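Local coordinates for protein beta-lactamase (Burkholderia cenocepacia, PDB 5E2G) that probably hydrolyses beta-lactam antibiotics to substituted beta-amino acids, as a member of the class C beta-lactamase family, at residues 4-9 with 28-33; 12-17 with 334-339. All blocks are in the same frame, centred on the assembly; numbering follows the deposited sequence.

Contact 1. Residues 4-9 with 28-33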
ATOM      1  N   ASP A   4       9.847  26.963  -2.220  1.00 53.40           N
ATOM      2  CA  ASP A   4       8.813  27.887  -2.670  1.00 50.20           C
ATOM      3  C   ASP A   4       8.222  27.437  -3.999  1.00 44.39           C
ATOM      4  O   ASP A   4       7.010  27.224  -4.115  1.00 44.86           O
ATOM      5  CB  ASP A   4       9.390  29.296  -2.796  1.00 58.34           C
ATOM      6  CG  ASP A   4       9.658  29.934  -1.460  1.00 64.01           C
ATOM      7  OD1 ASP A   4       9.831  29.192  -0.470  1.00 67.35           O
ATOM      8  OD2 ASP A   4       9.698  31.179  -1.400  1.00 65.77           O
ATOM      9  N   ASP A   5       9.072  27.299  -5.022  1.00 40.63           N
ATOM     10  CA  ASP A   5       8.600  26.822  -6.316  1.00 40.53           C
ATOM     11  C   ASP A   5       7.944  25.458  -6.187  1.00 36.98           C
ATOM     12  O   ASP A   5       6.898  25.199  -6.794  1.00 33.78           O
ATOM     13  CB  ASP A   5       9.760  26.757  -7.307  1.00 42.75           C
ATOM     14  CG  ASP A   5      10.265  28.122  -7.689  1.00 52.02           C
ATOM     15  OD1 ASP A   5       9.668  28.735  -8.601  1.00 54.28           O
ATOM     16  OD2 ASP A   5      11.252  28.580  -7.075  1.00 57.42           O
ATOM     17  N   LEU A   6       8.547  24.576  -5.390  1.00 34.59           N
ATOM     18  CA  LEU A   6       7.994  23.242  -5.222  1.00 33.12           C
ATOM     19  C   LEU A   6       6.621  23.294  -4.569  1.00 32.26           C
ATOM     20  O   LEU A   6       5.684  22.631  -5.026  1.00 31.73           O
ATOM     21  CB  LEU A   6       8.955  22.388  -4.406  1.00 35.89           C
ATOM     22  CG  LEU A   6       8.491  20.953  -4.192  1.00 38.53           C
ATOM     23  CD1 LEU A   6       8.041  20.334  -5.510  1.00 36.28           C
ATOM     24  CD2 LEU A   6       9.608  20.147  -3.560  1.00 41.74           C
ATOM     25  N   ARG A   7       6.473  24.090  -3.510  1.00 35.50           N
ATOM     26  CA  ARG A   7       5.177  24.162  -2.849  1.00 38.54           C
ATOM     27  C   ARG A   7       4.126  24.745  -3.782  1.00 40.52           C
ATOM     28  O   ARG A   7       2.987  24.265  -3.814  1.00 41.65           O
ATOM     29  CB  ARG A   7       5.264  24.975  -1.553  1.00 43.05           C
ATOM     30  CG  ARG A   7       4.155  24.615  -0.567  1.00 46.07           C
ATOM     31  CD  ARG A   7       4.002  25.578   0.608  1.00 50.03           C
ATOM     32  NE  ARG A   7       2.627  25.544   1.119  1.00 50.81           N
ATOM     33  CZ  ARG A   7       2.204  24.774   2.122  1.00 44.67           C
ATOM     34  NH1 ARG A   7       0.929  24.811   2.498  1.00 41.95           N
ATOM     35  NH2 ARG A   7       3.057  23.981   2.759  1.00 39.07           N
ATOM     36  N   ASP A   8       4.494  25.766  -4.563  1.00 42.77           N
ATOM     37  CA  ASP A   8       3.548  26.336  -5.515  1.00 44.99           C
ATOM     38  C   ASP A   8       3.086  25.288  -6.510  1.00 40.69           C
ATOM     39  O   ASP A   8       1.898  25.221  -6.844  1.00 42.03           O
ATOM     40  CB  ASP A   8       4.173  27.518  -6.254  1.00 56.77           C
ATOM     41  CG  ASP A   8       4.646  28.609  -5.319  1.00 68.67           C
ATOM     42  OD1 ASP A   8       4.287  28.570  -4.119  1.00 72.55           O
ATOM     43  OD2 ASP A   8       5.382  29.507  -5.788  1.00 72.03           O
ATOM     44  N   THR A   9       4.013  24.459  -6.992  1.00 38.06           N
ATOM     45  CA  THR A   9       3.651  23.405  -7.934  1.00 38.36           C
ATOM     46  C   THR A   9       2.627  22.455  -7.323  1.00 37.47           C
ATOM     47  O   THR A   9       1.637  22.091  -7.969  1.00 36.50           O
ATOM     48  CB  THR A   9       4.896  22.634  -8.370  1.00 37.29           C
ATOM     49  OG1 THR A   9       5.850  23.538  -8.938  1.00 40.55           O
ATOM     50  CG2 THR A   9       4.523  21.580  -9.394  1.00 33.66           C
ATOM     51  N   ILE A  28       1.203  16.207   1.801  1.00 22.90           N
ATOM     52  CA  ILE A  28       1.864  15.848   0.552  1.00 22.85           C
ATOM     53  C   ILE A  28       3.346  15.691   0.834  1.00 23.25           C
ATOM     54  O   ILE A  28       3.984  16.621   1.339  1.00 28.23           O
ATOM     55  CB  ILE A  28       1.647  16.907  -0.541  1.00 23.84           C
ATOM     56  CG1 ILE A  28       0.190  17.400  -0.561  1.00 22.20           C
ATOM     57  CG2 ILE A  28       2.107  16.369  -1.883  1.00 20.27           C
ATOM     58  CD1 ILE A  28      -0.833  16.356  -0.928  1.00 22.14           C
ATOM     59  N   GLY A  29       3.896  14.533   0.499  1.00 22.71           N
ATOM     60  CA  GLY A  29       5.327  14.285   0.589  1.00 20.74           C
ATOM     61  C   GLY A  29       5.917  14.219  -0.808  1.00 20.52           C
ATOM     62  O   GLY A  29       5.346  13.585  -1.697  1.00 20.70           O
ATOM     63  N   ILE A  30       7.060  14.882  -0.995  1.00 22.27           N
ATOM     64  CA  ILE A  30       7.759  14.937  -2.276  1.00 24.51           C
ATOM     65  C   ILE A  30       9.224  14.580  -2.058  1.00 23.77           C
ATOM     66  O   ILE A  30       9.878  15.136  -1.172  1.00 24.42           O
ATOM     67  CB  ILE A  30       7.654  16.330  -2.931  1.00 26.67           C
ATOM     68  CG1 ILE A  30       6.224  16.628  -3.392  1.00 27.34           C
ATOM     69  CG2 ILE A  30       8.635  16.454  -4.087  1.00 25.53           C
ATOM     70  CD1 ILE A  30       5.736  15.750  -4.499  1.00 28.61           C
ATOM     71  N   VAL A  31       9.736  13.661  -2.869  1.00 23.52           N
ATOM     72  CA  VAL A  31      11.170  13.450  -3.035  1.00 24.29           C
ATOM     73  C   VAL A  31      11.561  14.092  -4.356  1.00 29.02           C
ATOM     74  O   VAL A  31      11.088  13.681  -5.421  1.00 28.04           O
ATOM     75  CB  VAL A  31      11.537  11.957  -3.023  1.00 24.60           C
ATOM     76  CG1 VAL A  31      13.000  11.770  -3.372  1.00 23.01           C
ATOM     77  CG2 VAL A  31      11.239  11.341  -1.689  1.00 28.64           C
ATOM     78  N   ALA A  32      12.401  15.116  -4.290  1.00 32.27           N
ATOM     79  CA  ALA A  32      12.844  15.840  -5.475  1.00 31.39           C
ATOM     80  C   ALA A  32      14.360  15.729  -5.504  1.00 34.11           C
ATOM     81  O   ALA A  32      15.048  16.383  -4.714  1.00 33.40           O
ATOM     82  CB  ALA A  32      12.380  17.288  -5.436  1.00 30.90           C
ATOM     83  N   ASP A  33      14.867  14.875  -6.397  1.00 39.68           N
ATOM     84  CA  ASP A  33      16.293  14.565  -6.477  1.00 46.13           C
ATOM     85  C   ASP A  33      16.810  14.016  -5.147  1.00 42.22           C
ATOM     86  O   ASP A  33      17.883  14.389  -4.673  1.00 42.28           O
ATOM     87  CB  ASP A  33      17.099  15.791  -6.921  1.00 55.39           C
ATOM     88  CG  ASP A  33      18.477  15.430  -7.451  1.00 58.06           C
ATOM     89  OD1 ASP A  33      18.563  14.605  -8.391  1.00 56.49           O
ATOM     90  OD2 ASP A  33      19.472  15.973  -6.921  1.00 58.56           O
TER

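Contact 2. Residues 12-17 with 334-339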
ATOM      1  N   ARG A  12      -0.958  24.240  -6.679  1.00 34.73           N
ATOM      2  CA  ARG A  12      -1.789  24.426  -7.861  1.00 35.36           C
ATOM      3  C   ARG A  12      -2.575  23.173  -8.217  1.00 39.92           C
ATOM      4  O   ARG A  12      -3.588  23.271  -8.917  1.00 43.11           O
ATOM      5  CB  ARG A  12      -0.931  24.869  -9.047  1.00 32.25           C
ATOM      6  CG  ARG A  12      -0.257  26.209  -8.834  1.00 35.92           C
ATOM      7  CD  ARG A  12       0.292  26.786 -10.132  1.00 43.57           C
ATOM      8  NE  ARG A  12       1.672  27.242  -9.974  1.00 48.06           N
ATOM      9  CZ  ARG A  12       2.737  26.526 -10.324  1.00 51.18           C
ATOM     10  NH1 ARG A  12       2.583  25.319 -10.865  1.00 51.68           N
ATOM     11  NH2 ARG A  12       3.959  27.014 -10.141  1.00 50.94           N
ATOM     12  N   GLN A  13      -2.142  22.001  -7.750  1.00 38.67           N
ATOM     13  CA  GLN A  13      -2.917  20.781  -7.945  1.00 34.55           C
ATOM     14  C   GLN A  13      -3.831  20.484  -6.762  1.00 36.22           C
ATOM     15  O   GLN A  13      -4.997  20.117  -6.949  1.00 38.52           O
ATOM     16  CB  GLN A  13      -1.982  19.592  -8.173  1.00 29.60           C
ATOM     17  CG  GLN A  13      -1.009  19.771  -9.305  1.00 29.43           C
ATOM     18  CD  GLN A  13      -1.699  19.881 -10.641  1.00 32.89           C
ATOM     19  OE1 GLN A  13      -2.665  19.164 -10.919  1.00 32.74           O
ATOM     20  NE2 GLN A  13      -1.211  20.787 -11.482  1.00 35.26           N
ATOM     21  N   ILE A  14      -3.323  20.660  -5.546  1.00 34.57           N
ATOM     22  CA  ILE A  14      -4.008  20.155  -4.362  1.00 33.31           C
ATOM     23  C   ILE A  14      -5.139  21.083  -3.938  1.00 32.13           C
ATOM     24  O   ILE A  14      -6.207  20.623  -3.513  1.00 28.81           O
ATOM     25  CB  ILE A  14      -2.981  19.944  -3.239  1.00 32.05           C
ATOM     26  CG1 ILE A  14      -2.013  18.829  -3.630  1.00 28.07           C
ATOM     27  CG2 ILE A  14      -3.666  19.623  -1.944  1.00 33.99           C
ATOM     28  CD1 ILE A  14      -2.694  17.608  -4.205  1.00 26.82           C
ATOM     29  N   ALA A  15      -4.927  22.394  -4.041  1.00 35.38           N
ATOM     30  CA  ALA A  15      -5.962  23.343  -3.632  1.00 34.48           C
ATOM     31  C   ALA A  15      -7.269  23.153  -4.391  1.00 32.75           C
ATOM     32  O   ALA A  15      -8.326  23.086  -3.738  1.00 32.06           O
ATOM     33  CB  ALA A  15      -5.427  24.773  -3.765  1.00 33.76           C
ATOM     34  N   PRO A  16      -7.291  23.048  -5.726  1.00 35.36           N
ATOM     35  CA  PRO A  16      -8.580  22.802  -6.391  1.00 35.91           C
ATOM     36  C   PRO A  16      -9.135  21.433  -6.078  1.00 36.01           C
ATOM     37  O   PRO A  16     -10.357  21.274  -5.978  1.00 37.93           O
ATOM     38  CB  PRO A  16      -8.247  22.950  -7.883  1.00 36.64           C
ATOM     39  CG  PRO A  16      -6.907  23.616  -7.928  1.00 37.78           C
ATOM     40  CD  PRO A  16      -6.199  23.139  -6.710  1.00 37.74           C
ATOM     41  N   LEU A  17      -8.262  20.438  -5.917  1.00 34.46           N
ATOM     42  CA  LEU A  17      -8.704  19.109  -5.516  1.00 32.78           C
ATOM     43  C   LEU A  17      -9.457  19.154  -4.194  1.00 31.79           C
ATOM     44  O   LEU A  17     -10.571  18.631  -4.076  1.00 33.70           O
ATOM     45  CB  LEU A  17      -7.498  18.178  -5.407  1.00 31.86           C
ATOM     46  CG  LEU A  17      -7.378  17.017  -6.387  1.00 32.52           C
ATOM     47  CD1 LEU A  17      -6.862  15.797  -5.651  1.00 27.81           C
ATOM     48  CD2 LEU A  17      -8.691  16.718  -7.096  1.00 34.77           C
ATOM     49  N   ILE A 334       6.084  10.825  -4.899  1.00 18.13           N
ATOM     50  CA  ILE A 334       5.021  11.596  -4.260  1.00 16.56           C
ATOM     51  C   ILE A 334       4.234  10.697  -3.314  1.00 19.01           C
ATOM     52  O   ILE A 334       4.044   9.504  -3.579  1.00 21.70           O
ATOM     53  CB  ILE A 334       4.070  12.249  -5.293  1.00 18.40           C
ATOM     54  CG1 ILE A 334       3.070  13.181  -4.603  1.00 19.67           C
ATOM     55  CG2 ILE A 334       3.309  11.203  -6.067  1.00 17.61           C
ATOM     56  CD1 ILE A 334       2.293  14.081  -5.560  1.00 20.76           C
ATOM     57  N   VAL A 335       3.780  11.284  -2.208  1.00 17.56           N
ATOM     58  CA  VAL A 335       2.849  10.672  -1.269  1.00 16.79           C
ATOM     59  C   VAL A 335       1.684  11.638  -1.089  1.00 15.96           C
ATOM     60  O   VAL A 335       1.900  12.825  -0.831  1.00 16.45           O
ATOM     61  CB  VAL A 335       3.536  10.374   0.080  1.00 18.92           C
ATOM     62  CG1 VAL A 335       2.530  10.014   1.140  1.00 23.50           C
ATOM     63  CG2 VAL A 335       4.560   9.277  -0.097  1.00 16.82           C
HETATM   64  N   MSE A 336       0.460  11.150  -1.250  1.00 16.57           N
HETATM   65  CA  MSE A 336      -0.702  12.004  -1.065  1.00 16.26           C
HETATM   66  C   MSE A 336      -1.649  11.412  -0.043  1.00 16.23           C
HETATM   67  O   MSE A 336      -2.161  10.320  -0.241  1.00 19.86           O
HETATM   68  CB  MSE A 336      -1.439  12.214  -2.383  1.00 28.41           C
HETATM   69  CG  MSE A 336      -0.587  12.807  -3.489  1.00 32.44           C
HETATM   70 SE   MSE A 336      -1.470  12.768  -5.247  0.79 31.18          SE
HETATM   71  CE  MSE A 336      -3.206  13.475  -4.723  1.00 28.57           C
ATOM     72  N   LEU A 337      -1.894  12.130   1.048  1.00 17.96           N
ATOM     73  CA  LEU A 337      -2.784  11.666   2.103  1.00 19.25           C
ATOM     74  C   LEU A 337      -3.883  12.692   2.294  1.00 19.16           C
ATOM     75  O   LEU A 337      -3.599  13.879   2.451  1.00 21.72           O
ATOM     76  CB  LEU A 337      -2.040  11.449   3.423  1.00 19.39           C
ATOM     77  CG  LEU A 337      -0.658  10.806   3.359  1.00 20.04           C
ATOM     78  CD1 LEU A 337      -0.091  10.676   4.747  1.00 21.36           C
ATOM     79  CD2 LEU A 337      -0.744   9.464   2.717  1.00 19.62           C
ATOM     80  N   ALA A 338      -5.129  12.235   2.289  1.00 19.76           N
ATOM     81  CA  ALA A 338      -6.272  13.122   2.433  1.00 18.97           C
ATOM     82  C   ALA A 338      -7.275  12.483   3.376  1.00 19.56           C
ATOM     83  O   ALA A 338      -7.529  11.279   3.294  1.00 18.81           O
ATOM     84  CB  ALA A 338      -6.928  13.411   1.080  1.00 18.97           C
ATOM     85  N   ASN A 339      -7.838  13.288   4.278  1.00 19.90           N
ATOM     86  CA  ASN A 339      -8.883  12.775   5.161  1.00 24.43           C
ATOM     87  C   ASN A 339     -10.269  12.987   4.573  1.00 27.04           C
ATOM     88  O   ASN A 339     -11.213  13.371   5.265  1.00 28.69           O
ATOM     89  CB  ASN A 339      -8.764  13.387   6.556  1.00 20.98           C
ATOM     90  CG  ASN A 339      -9.000  14.873   6.570  1.00 29.02           C
ATOM     91  OD1 ASN A 339      -8.925  15.530   5.534  1.00 35.47           O
ATOM     92  ND2 ASN A 339      -9.283  15.422   7.749  1.00 22.72           N
TER

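Contact 1. Residues 4-9 with 28-33
L6, on helix 3-21, meets I30 and A32 of strand 25-32 through apolar contacts alone. The closest approach is 3.9 Å, from L6 CD2 to I30 CG2, and the other methyl of the leucine, L6 CD1, stands 4.2 Å from the same I30 CG2. Both branches of the leucine therefore straddle a single methyl of the isoleucine. The two side chains run past each other in opposite directions. With chi1 at -179°, L6 CG sits opposite the main-chain nitrogen and beside the carbonyl carbon, and the fork reaches the strand. A32 adds a looser contact, with its CB 4.4 Å from L6 CD2.

I30 and A32 are two apart on an extended strand and direct their CB atoms to the same face of the sheet, the one covered by helix 3-21; V31 between them points away and packs on helix 226-235. This is the helix-sheet-helix layering of the serine beta-lactamase fold, with the N-terminal helix lying over the antiparallel sheet. L6 also touches Y37 and F39 of the neighbouring strand 35-42, while I354 of helix 344-357 packs on I30.

Next to this apolar contact, two bonds within the helix converge on D5 O. It receives T9 N at 3.0 Å, and T9 OG1 donates to the same D5 O at 2.9 Å. The hydroxyl approaches at a C=O...O angle of 142°, tilted 35° from the carbonyl plane, and the two donors come from opposite faces of that plane.

Contact 2. Residues 12-17 with 334-339
Residues 12-17 of helix 3-21 stand off residues 334-339, the end of strand 332-338 and the residue after it, with the nearest alpha carbons, I14 CA and M336 CA, 9.4 Å apart, and the helix backbone is kinked at P16, whose N makes no bond to the preceding turn. Helix 3-21 covers part of one face of the antiparallel sheet in the serine beta-lactamase fold, and the strand is an inner member of that sheet, bonded through its backbone to strand 25-32 on one flank and strand 321-327 on the other.

The gap is closed from both sides, by M336 from the strand and by I14 and L17 from the helix. M336, a selenomethionine, extends from the strand with its chain straight at chi2 (170°) and then bends at chi3 (47°), which swings the terminal methyl toward the helix. That methyl does all the touching on the strand side. I14 and L17, three residues apart and so almost one turn of helix, both present a CD1 to it. The side chains of I14 and M336 pass at a slant, each making contact through its end.

All three residues are buried, and the interface is wholly apolar. Further packing comes from outside the two segments: I14 also packs on M26 and I28 of strand 25-32, L17 on V342, and M336 on R347 of helix 344-357. L17 N has just a weak bond to Q13 O, at 3.4 Å, in the turn that contains the proline.

Neither contact with the selenomethionine is tight: M336 CE lies 4.2 Å from I14 CD1 and 4.4 Å from L17 CD1.

In the fold
Contacts 1 and 2 are successive points along one helix, 3-21, laid over adjacent strands of one antiparallel sheet, with centres 12 Å apart. Contact 1 is the more peripheral, about 22 Å from its centre to the chain's centre against about 17 Å for contact 2, and it includes the partly exposed A32, whereas every touching residue of contact 2 is buried. Both are apolar, but contact 1 joins a leucine to an isoleucine and an alanine, while contact 2 brings two helix methyls to the terminal methyl of a selenomethionine. The strands themselves are joined by a probable hydrogen bond from V335 N to G29 O, 2.8 Å, and by I30 CD1 against I334 CG1, 3.7 Å.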